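Inorganic pyrophosphatase (Anaplasma phagocytophilum, PDB 3LD3) probably catalyses the magnesium-dependent hydrolysis of inorganic pyrophosphate to two phosphate ions, working as a homohexamer. Local coordinates at residues E35-V40 against G78-T83; C108-G113 against P131-D136; V114-D119 against C176-A181. All coordinates share one frame; numbering follows the deposited sequence. Where two conformers were deposited one is given.

Contact 1 (E35-V40 against G78-T83); sequences EEVNVV and GFIPNT
Phe79 holds CG between its backbone N and carbonyl carbon (chi1 72°), which turns its ring under Val40 CB, while Val40 chi1 of 175° sets CG1 near Phe79 CE2 and CG2 towards Pro81. Both side chains stand on one face of the sheet because the two residues are paired across it. Val40 CB sits over one face of the phenyl ring as a CH-pi contact, 3.7 Å from Phe79 CE2. The CG2 branch of Val40 touches Pro81 CG at 3.7 Å. Beneath them the backbones form an antiparallel hydrogen-bonded pair, Val40 N to Phe79 O at 2.9 Å and Phe79 N to Val40 O at 3.1 Å. This pair joins strand 37-41 to strand 76-79 in the curled sheet of the family I pyrophosphatase barrel, next to Tyr77, a predicted substrate ligand. Asn38 O, buried without a hydrogen-bond partner in the model, receives a CA-H...O contact from Ile80 CA at 3.4 Å and lies 3.3 Å from Pro81 CD. Ile80 CD1 reaches Val37 CG2 at 4.0 Å, and Ile187 of helix 180-195 packs on both residues.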
loop_
_atom_site.group_PDB
_atom_site.type_symbol
_atom_site.label_atom_id
_atom_site.label_comp_id
_atom_site.label_asym_id
_atom_site.label_seq_id
_atom_site.Cartn_x
_atom_site.Cartn_y
_atom_site.Cartn_z
ATOM N N GLU A 35 -17.430 3.668 -29.771
ATOM C CA GLU A 35 -16.302 4.613 -29.775
ATOM C C GLU A 35 -15.784 4.883 -28.355
ATOM O O GLU A 35 -14.588 4.999 -28.137
ATOM C CB GLU A 35 -16.687 5.935 -30.441
ATOM C CG GLU A 35 -17.220 5.787 -31.872
ATOM C CD GLU A 35 -16.188 5.207 -32.815
ATOM O OE1 GLU A 35 -14.992 5.557 -32.693
ATOM O OE2 GLU A 35 -16.582 4.410 -33.696
ATOM N N GLU A 36 -16.712 5.016 -27.417
ATOM C CA GLU A 36 -16.402 5.042 -25.972
ATOM C C GLU A 36 -17.398 4.111 -25.293
ATOM O O GLU A 36 -18.583 4.107 -25.636
ATOM C CB GLU A 36 -16.528 6.472 -25.390
ATOM C CG GLU A 36 -15.461 7.431 -25.904
ATOM C CD GLU A 36 -15.639 8.882 -25.501
ATOM O OE1 GLU A 36 -16.653 9.233 -24.893
ATOM O OE2 GLU A 36 -14.748 9.684 -25.856
ATOM N N VAL A 37 -16.924 3.346 -24.313
ATOM C CA VAL A 37 -17.761 2.355 -23.670
ATOM C C VAL A 37 -17.546 2.421 -22.179
ATOM O O VAL A 37 -16.490 2.887 -21.724
ATOM C CB VAL A 37 -17.470 0.909 -24.175
ATOM C CG1 VAL A 37 -17.790 0.773 -25.702
ATOM C CG2 VAL A 37 -15.997 0.510 -23.950
ATOM N N ASN A 38 -18.546 1.951 -21.441
ATOM C CA ASN A 38 -18.446 1.795 -19.993
ATOM C C ASN A 38 -17.846 0.439 -19.640
ATOM O O ASN A 38 -18.214 -0.597 -20.221
ATOM C CB ASN A 38 -19.835 1.904 -19.339
ATOM C CG ASN A 38 -20.503 3.218 -19.569
ATOM O OD1 ASN A 38 -19.831 4.244 -19.718
ATOM N ND2 ASN A 38 -21.863 3.233 -19.557
ATOM N N VAL A 39 -16.947 0.441 -18.656
ATOM C CA VAL A 39 -16.347 -0.771 -18.135
ATOM C C VAL A 39 -16.531 -0.758 -16.621
ATOM O O VAL A 39 -16.134 0.188 -15.972
ATOM C CB VAL A 39 -14.855 -0.894 -18.509
ATOM C CG1 VAL A 39 -14.224 -2.184 -17.900
ATOM C CG2 VAL A 39 -14.705 -0.886 -20.070
ATOM N N VAL A 40 -17.110 -1.833 -16.101
ATOM C CA VAL A 40 -17.190 -2.087 -14.662
ATOM C C VAL A 40 -15.928 -2.866 -14.301
ATOM O O VAL A 40 -15.725 -3.981 -14.805
ATOM C CB VAL A 40 -18.450 -2.907 -14.298
ATOM C CG1 VAL A 40 -18.464 -3.277 -12.794
ATOM C CG2 VAL A 40 -19.713 -2.177 -14.662
ATOM N N GLY A 78 -12.049 -5.555 -16.413
ATOM C CA GLY A 78 -13.456 -5.679 -16.159
ATOM C C GLY A 78 -14.231 -5.969 -17.411
ATOM O O GLY A 78 -13.688 -6.564 -18.360
ATOM N N PHE A 79 -15.494 -5.597 -17.395
ATOM C CA PHE A 79 -16.417 -5.926 -18.484
ATOM C C PHE A 79 -17.346 -4.791 -18.910
ATOM O O PHE A 79 -17.644 -3.870 -18.139
ATOM C CB PHE A 79 -17.255 -7.160 -18.109
ATOM C CG PHE A 79 -18.294 -6.880 -17.060
ATOM C CD1 PHE A 79 -19.598 -6.581 -17.401
ATOM C CD2 PHE A 79 -17.946 -6.888 -15.707
ATOM C CE1 PHE A 79 -20.549 -6.307 -16.431
ATOM C CE2 PHE A 79 -18.901 -6.591 -14.731
ATOM C CZ PHE A 79 -20.193 -6.307 -15.080
ATOM N N ILE A 80 -17.795 -4.855 -20.160
ATOM C CA ILE A 80 -18.779 -3.905 -20.671
ATOM C C ILE A 80 -20.178 -4.414 -20.350
ATOM O O ILE A 80 -20.589 -5.498 -20.817
ATOM C CB ILE A 80 -18.655 -3.691 -22.212
ATOM C CG1 ILE A 80 -17.221 -3.351 -22.631
ATOM C CG2 ILE A 80 -19.617 -2.605 -22.641
ATOM C CD1 ILE A 80 -17.010 -3.305 -24.162
ATOM N N PRO A 81 -20.931 -3.669 -19.535
ATOM C CA PRO A 81 -22.311 -4.087 -19.275
ATOM C C PRO A 81 -23.177 -4.187 -20.528
ATOM O O PRO A 81 -22.980 -3.433 -21.480
ATOM C CB PRO A 81 -22.855 -2.965 -18.366
ATOM C CG PRO A 81 -21.679 -2.366 -17.739
ATOM C CD PRO A 81 -20.590 -2.426 -18.803
ATOM N N ASN A 82 -24.125 -5.119 -20.519
ATOM C CA ASN A 82 -25.103 -5.215 -21.588
ATOM C C ASN A 82 -24.477 -5.600 -22.920
ATOM O O ASN A 82 -24.849 -5.043 -23.968
ATOM C CB ASN A 82 -25.828 -3.889 -21.776
ATOM C CG ASN A 82 -27.113 -3.869 -21.132
ATOM O OD1 ASN A 82 -27.218 -4.156 -19.935
ATOM N ND2 ASN A 82 -28.150 -3.536 -21.904
ATOM N N THR A 83 -23.513 -6.511 -22.848
ATOM C CA THR A 83 -22.884 -7.080 -24.019
ATOM C C THR A 83 -22.890 -8.606 -23.922
ATOM O O THR A 83 -22.840 -9.176 -22.824
ATOM C CB THR A 83 -21.448 -6.554 -24.242
ATOM O OG1 THR A 83 -20.606 -6.861 -23.123
ATOM C CG2 THR A 83 -21.470 -5.063 -24.509
#

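Contact 2 (C108-G113 against P131-D136); sequences CVRPVG and PATKVD
The guanidinium of Arg110 lies obliquely to residues 131-136, with Pro131 O 4.2 Å from Arg110 NE. At that distance the carbonyl is a neighbour and not a hydrogen-bond partner; the polar end is held elsewhere, NH1 donating to Ile142 O. The aliphatic part of the arginine does the packing, CG standing 4.1 Å from Ala132 CA, and a bend at chi3 (-76°) turns the flat group from the line of the chain. The Pro131 ring carries its CB away from 108-113 and packs against Tyr139 and against Phe66 of a neighbouring subunit. At the centre, Ala132 N donates to Cys108 O at 2.9 Å. This bond prolongs the antiparallel pairing of strands 106-119 and 122-131 to the point where the second strand ends, beside the non-hydrogen-bonded pair Val109-Pro131. Cys108 places SG anti to its backbone N (chi1 -176°), where it meets Ala132 CB at 3.9 Å and Lys134 CE at 3.8 Å. Beyond Ala132 the chain takes helical backbone angles, and Ala132 O accepts from both Val135 N at 2.8 Å and Asp136 N at 3.0 Å, closing a tight turn. Val135 CG2 reaches back to Cys108 O. Chemically, a single backbone hydrogen bond ties the turn to the strand while its flanks are apolar or sulfur contacts, and the two charged side chains, Arg110 and Lys134, contribute mainly their carbon chains.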
loop_
_atom_site.group_PDB
_atom_site.type_symbol
_atom_site.label_atom_id
_atom_site.label_comp_id
_atom_site.label_asym_id
_atom_site.label_seq_id
_atom_site.Cartn_x
_atom_site.Cartn_y
_atom_site.Cartn_z
ATOM N N CYS A 108 -15.369 5.191 -18.153
ATOM C CA CYS A 108 -15.605 5.431 -19.566
ATOM C C CYS A 108 -14.274 5.375 -20.315
ATOM O O CYS A 108 -13.316 6.106 -20.006
ATOM C CB CYS A 108 -16.325 6.767 -19.756
ATOM S SG CYS A 108 -16.751 7.084 -21.482
ATOM N N VAL A 109 -14.205 4.484 -21.304
ATOM C CA VAL A 109 -12.952 4.191 -21.974
ATOM C C VAL A 109 -13.107 4.158 -23.497
ATOM O O VAL A 109 -14.206 4.022 -24.022
ATOM C CB VAL A 109 -12.364 2.830 -21.508
ATOM C CG1 VAL A 109 -12.302 2.789 -19.919
ATOM C CG2 VAL A 109 -13.227 1.641 -22.032
ATOM N N ARG A 110 -11.968 4.306 -24.157
ATOM C CA ARG A 110 -11.875 4.255 -25.606
ATOM C C ARG A 110 -11.117 2.991 -25.973
ATOM O O ARG A 110 -9.962 2.866 -25.582
ATOM C CB ARG A 110 -11.005 5.390 -26.132
ATOM C CG ARG A 110 -11.539 6.733 -26.100
ATOM C CD ARG A 110 -10.665 7.585 -27.041
ATOM N NE ARG A 110 -9.348 7.955 -26.493
ATOM C CZ ARG A 110 -8.173 7.545 -26.977
ATOM N NH1 ARG A 110 -8.106 6.668 -27.931
ATOM N NH2 ARG A 110 -7.056 8.004 -26.463
ATOM N N PRO A 111 -11.746 2.053 -26.706
ATOM C CA PRO A 111 -11.002 0.869 -27.187
ATOM C C PRO A 111 -9.877 1.238 -28.138
ATOM O O PRO A 111 -10.072 2.085 -29.050
ATOM C CB PRO A 111 -12.064 0.054 -27.933
ATOM C CG PRO A 111 -13.354 0.561 -27.428
ATOM C CD PRO A 111 -13.152 2.003 -27.120
ATOM N N VAL A 112 -8.726 0.611 -27.962
ATOM C CA VAL A 112 -7.576 0.858 -28.842
ATOM C C VAL A 112 -7.080 -0.398 -29.568
ATOM O O VAL A 112 -6.236 -0.296 -30.476
ATOM C CB VAL A 112 -6.383 1.571 -28.135
ATOM C CG1 VAL A 112 -6.835 2.935 -27.575
ATOM C CG2 VAL A 112 -5.687 0.678 -27.052
ATOM N N GLY A 113 -7.602 -1.558 -29.208
ATOM C CA GLY A 113 -7.195 -2.791 -29.858
ATOM C C GLY A 113 -7.838 -3.972 -29.186
ATOM O O GLY A 113 -8.611 -3.843 -28.220
ATOM N N PRO A 131 -8.451 5.388 -20.810
ATOM C CA PRO A 131 -9.564 6.253 -20.395
ATOM C C PRO A 131 -9.983 7.210 -21.509
ATOM O O PRO A 131 -9.144 7.636 -22.306
ATOM C CB PRO A 131 -8.969 7.027 -19.226
ATOM C CG PRO A 131 -7.882 6.155 -18.708
ATOM C CD PRO A 131 -7.291 5.547 -19.922
ATOM N N ALA A 132 -11.272 7.505 -21.572
ATOM C CA ALA A 132 -11.774 8.588 -22.411
ATOM C C ALA A 132 -11.032 9.879 -22.074
ATOM O O ALA A 132 -10.623 10.111 -20.948
ATOM C CB ALA A 132 -13.272 8.764 -22.211
ATOM N N THR A 133 -10.880 10.746 -23.071
ATOM C CA THR A 133 -10.126 11.981 -22.851
ATOM C C THR A 133 -10.718 12.885 -21.741
ATOM O O THR A 133 -9.954 13.562 -21.073
ATOM C CB THR A 133 -9.882 12.738 -24.184
ATOM O OG1 THR A 133 -11.135 12.937 -24.838
ATOM C CG2 THR A 133 -8.925 11.940 -25.101
ATOM N N LYS A 134 -12.016 12.859 -21.490
ATOM C CA LYS A 134 -12.591 13.663 -20.397
ATOM C C LYS A 134 -12.205 13.118 -19.031
ATOM O O LYS A 134 -12.297 13.807 -18.013
ATOM C CB LYS A 134 -14.121 13.722 -20.529
ATOM C CG LYS A 134 -14.790 12.325 -20.457
ATOM C CD LYS A 134 -16.246 12.312 -20.901
ATOM C CE LYS A 134 -16.732 10.855 -21.001
ATOM N NZ LYS A 134 -17.984 10.668 -20.222
ATOM N N VAL A 135 -11.773 11.865 -19.019
ATOM C CA VAL A 135 -11.332 11.194 -17.792
ATOM C C VAL A 135 -9.830 11.387 -17.568
ATOM O O VAL A 135 -9.395 11.618 -16.430
ATOM C CB VAL A 135 -11.701 9.674 -17.832
ATOM C CG1 VAL A 135 -11.156 8.925 -16.601
ATOM C CG2 VAL A 135 -13.209 9.501 -17.949
ATOM N N ASP A 136 -9.030 11.295 -18.647
ATOM C CA ASP A 136 -7.596 11.601 -18.535
ATOM C C ASP A 136 -7.075 11.917 -19.922
ATOM O O ASP A 136 -7.227 11.086 -20.805
ATOM C CB ASP A 136 -6.838 10.415 -17.959
ATOM C CG ASP A 136 -5.434 10.755 -17.488
ATOM O OD1 ASP A 136 -4.885 11.799 -17.887
ATOM O OD2 ASP A 136 -4.846 9.925 -16.733
#

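Contact 3 (V114-D119 against C176-A181); sequences VLMMND and CWQDAA
Leu115 and Trp177 face each other across a non-hydrogen-bonded antiparallel pair, and their side chains supply the main apolar and CH-pi contact. Leu115 CD1 stands over one face of the indole, 3.7 Å from the centroid of its five-membered ring and only 5° off the normal. Leu115 has CG anti to the backbone N (chi1 -177°), which brings CG out beside the indole, and chi2 then swings CD1 over its face, while Leu115 CB lies 3.9 Å from Trp177 CZ3. The ring of Tyr145 also meets the indole, and Leu153 and Ser157 of helix 150-162 touch the tryptophan. On the other side of the sheet, Val114 CG1 rests 3.8 Å from Gln178 CB, and the bent chain of Met116 brings SD to 3.8 Å from Gln178 OE1. The backbone contributes three hydrogen bonds: Gln178 N to Val114 O at 2.8 Å, Val114 N to Gln178 O at 2.9 Å, and Met116 N to Cys176 O at 3.1 Å. Val114 O also takes a CA-H...O contact from Trp177 CA at 3.4 Å. Asp179 is the N-cap of helix 180-195, its OD1 accepting from Ser182 N. Such a twisted antiparallel pair, the segment axes 140° apart, leading straight into the C-terminal helix, belongs to the curled beta-barrel core of family I pyrophosphatases.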
loop_
_atom_site.group_PDB
_atom_site.type_symbol
_atom_site.label_atom_id
_atom_site.label_comp_id
_atom_site.label_asym_id
_atom_site.label_seq_id
_atom_site.Cartn_x
_atom_site.Cartn_y
_atom_site.Cartn_z
ATOM N N VAL A 114 -7.541 -5.139 -29.703
ATOM C CA VAL A 114 -8.064 -6.358 -29.127
ATOM C C VAL A 114 -7.074 -7.487 -29.335
ATOM O O VAL A 114 -6.495 -7.604 -30.420
ATOM C CB VAL A 114 -9.455 -6.671 -29.685
ATOM C CG1 VAL A 114 -9.469 -6.670 -31.221
ATOM C CG2 VAL A 114 -9.991 -7.941 -29.086
ATOM N N LEU A 115 -6.865 -8.275 -28.283
ATOM C CA LEU A 115 -5.995 -9.425 -28.366
ATOM C C LEU A 115 -6.892 -10.626 -28.549
ATOM O O LEU A 115 -7.700 -10.960 -27.672
ATOM C CB LEU A 115 -5.140 -9.575 -27.107
ATOM C CG LEU A 115 -4.125 -10.701 -27.087
ATOM C CD1 LEU A 115 -3.140 -10.605 -28.272
ATOM C CD2 LEU A 115 -3.386 -10.703 -25.702
ATOM N N MET A 116 -6.765 -11.290 -29.696
ATOM C CA MET A 116 -7.539 -12.498 -29.931
ATOM C C MET A 116 -6.928 -13.689 -29.199
ATOM O O MET A 116 -5.711 -13.864 -29.149
ATOM C CB MET A 116 -7.633 -12.814 -31.436
ATOM C CG MET A 116 -8.095 -11.673 -32.306
ATOM S SD MET A 116 -9.595 -10.823 -31.765
ATOM C CE MET A 116 -10.871 -12.091 -31.869
ATOM N N MET A 117 -7.784 -14.521 -28.640
ATOM C CA MET A 117 -7.350 -15.722 -27.990
ATOM C C MET A 117 -8.513 -16.670 -27.871
ATOM O O MET A 117 -9.678 -16.241 -27.841
ATOM C CB MET A 117 -6.764 -15.417 -26.599
ATOM C CG MET A 117 -7.756 -14.950 -25.590
ATOM S SD MET A 117 -6.902 -14.364 -24.087
ATOM C CE MET A 117 -5.930 -13.024 -24.743
ATOM N N ASN A 118 -8.177 -17.953 -27.835
ATOM C CA ASN A 118 -9.121 -19.031 -27.616
ATOM C C ASN A 118 -8.748 -19.731 -26.322
ATOM O O ASN A 118 -7.574 -19.985 -26.076
ATOM C CB ASN A 118 -9.057 -20.042 -28.759
ATOM C CG ASN A 118 -9.542 -19.467 -30.061
ATOM O OD1 ASN A 118 -9.005 -19.792 -31.120
ATOM N ND2 ASN A 118 -10.554 -18.596 -29.998
ATOM N N ASP A 119 -9.745 -20.036 -25.504
ATOM C CA ASP A 119 -9.495 -20.744 -24.244
ATOM C C ASP A 119 -10.555 -21.814 -23.983
ATOM O O ASP A 119 -11.266 -22.218 -24.909
ATOM C CB ASP A 119 -9.362 -19.737 -23.095
ATOM C CG ASP A 119 -10.664 -19.009 -22.779
ATOM O OD1 ASP A 119 -10.644 -18.171 -21.855
ATOM O OD2 ASP A 119 -11.694 -19.286 -23.417
ATOM N N CYS A 176 -3.205 -12.942 -32.304
ATOM C CA CYS A 176 -2.568 -11.678 -32.612
ATOM C C CYS A 176 -3.402 -10.508 -32.113
ATOM O O CYS A 176 -4.579 -10.663 -31.833
ATOM C CB CYS A 176 -2.370 -11.554 -34.107
ATOM S SG CYS A 176 -1.242 -12.811 -34.704
ATOM N N TRP A 177 -2.753 -9.356 -32.026
ATOM C CA TRP A 177 -3.431 -8.090 -31.776
ATOM C C TRP A 177 -4.142 -7.638 -33.050
ATOM O O TRP A 177 -3.617 -7.826 -34.176
ATOM C CB TRP A 177 -2.406 -7.034 -31.376
ATOM C CG TRP A 177 -1.886 -7.211 -29.982
ATOM C CD1 TRP A 177 -0.714 -7.790 -29.598
ATOM C CD2 TRP A 177 -2.522 -6.752 -28.790
ATOM N NE1 TRP A 177 -0.591 -7.751 -28.231
ATOM C CE2 TRP A 177 -1.684 -7.116 -27.703
ATOM C CE3 TRP A 177 -3.713 -6.081 -28.529
ATOM C CZ2 TRP A 177 -2.012 -6.841 -26.389
ATOM C CZ3 TRP A 177 -4.042 -5.802 -27.207
ATOM C CH2 TRP A 177 -3.176 -6.167 -26.159
ATOM N N GLN A 178 -5.329 -7.068 -32.889
ATOM C CA GLN A 178 -6.016 -6.338 -33.968
ATOM C C GLN A 178 -6.291 -4.925 -33.508
ATOM O O GLN A 178 -6.259 -4.640 -32.296
ATOM C CB GLN A 178 -7.295 -7.049 -34.345
ATOM C CG GLN A 178 -7.034 -8.510 -34.715
ATOM C CD GLN A 178 -8.259 -9.225 -35.229
ATOM O OE1 GLN A 178 -9.395 -8.816 -34.979
ATOM N NE2 GLN A 178 -8.031 -10.321 -35.947
ATOM N N ASP A 179 -6.546 -4.053 -34.478
ATOM C CA ASP A 179 -6.506 -2.605 -34.270
ATOM C C ASP A 179 -7.788 -2.092 -33.600
ATOM O O ASP A 179 -8.723 -2.857 -33.322
ATOM C CB ASP A 179 -6.194 -1.854 -35.581
ATOM C CG ASP A 179 -7.238 -2.070 -36.664
ATOM O OD1 ASP A 179 -8.356 -2.572 -36.386
ATOM O OD2 ASP A 179 -6.950 -1.685 -37.834
ATOM N N ALA A 180 -7.817 -0.801 -33.318
ATOM C CA ALA A 180 -8.980 -0.198 -32.653
ATOM C C ALA A 180 -10.294 -0.419 -33.424
ATOM O O ALA A 180 -11.337 -0.718 -32.835
ATOM C CB ALA A 180 -8.740 1.281 -32.404
ATOM N N ALA A 181 -10.245 -0.268 -34.754
ATOM C CA ALA A 181 -11.397 -0.527 -35.600
ATOM C C ALA A 181 -11.994 -1.918 -35.412
ATOM O O ALA A 181 -13.227 -2.076 -35.338
ATOM C CB ALA A 181 -11.002 -0.306 -37.114
#

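In the fold
Strand 106-119 ties the three contacts into one sheet: residues 108-113 serve contact 2, 114-119 serve contact 3, and strand 37-41 of contact 1 pairs with the same strand. Contacts 1 and 2 touch directly, Val37 N lying 2.8 Å from Val109 O as a probable hydrogen bond and Val39 CG2 packing on Val109 CG2 at 3.5 Å. Contacts 2 and 3, with centres about 18 Å apart, meet where Ala180 CB lies 3.5 Å from Val112 O. Contacts 1 and 3 stay about 7 Å apart at their nearest atoms. Of the three, contact 1 borders the predicted active site, Phe79 being about 4 Å from Asp92 between side chains.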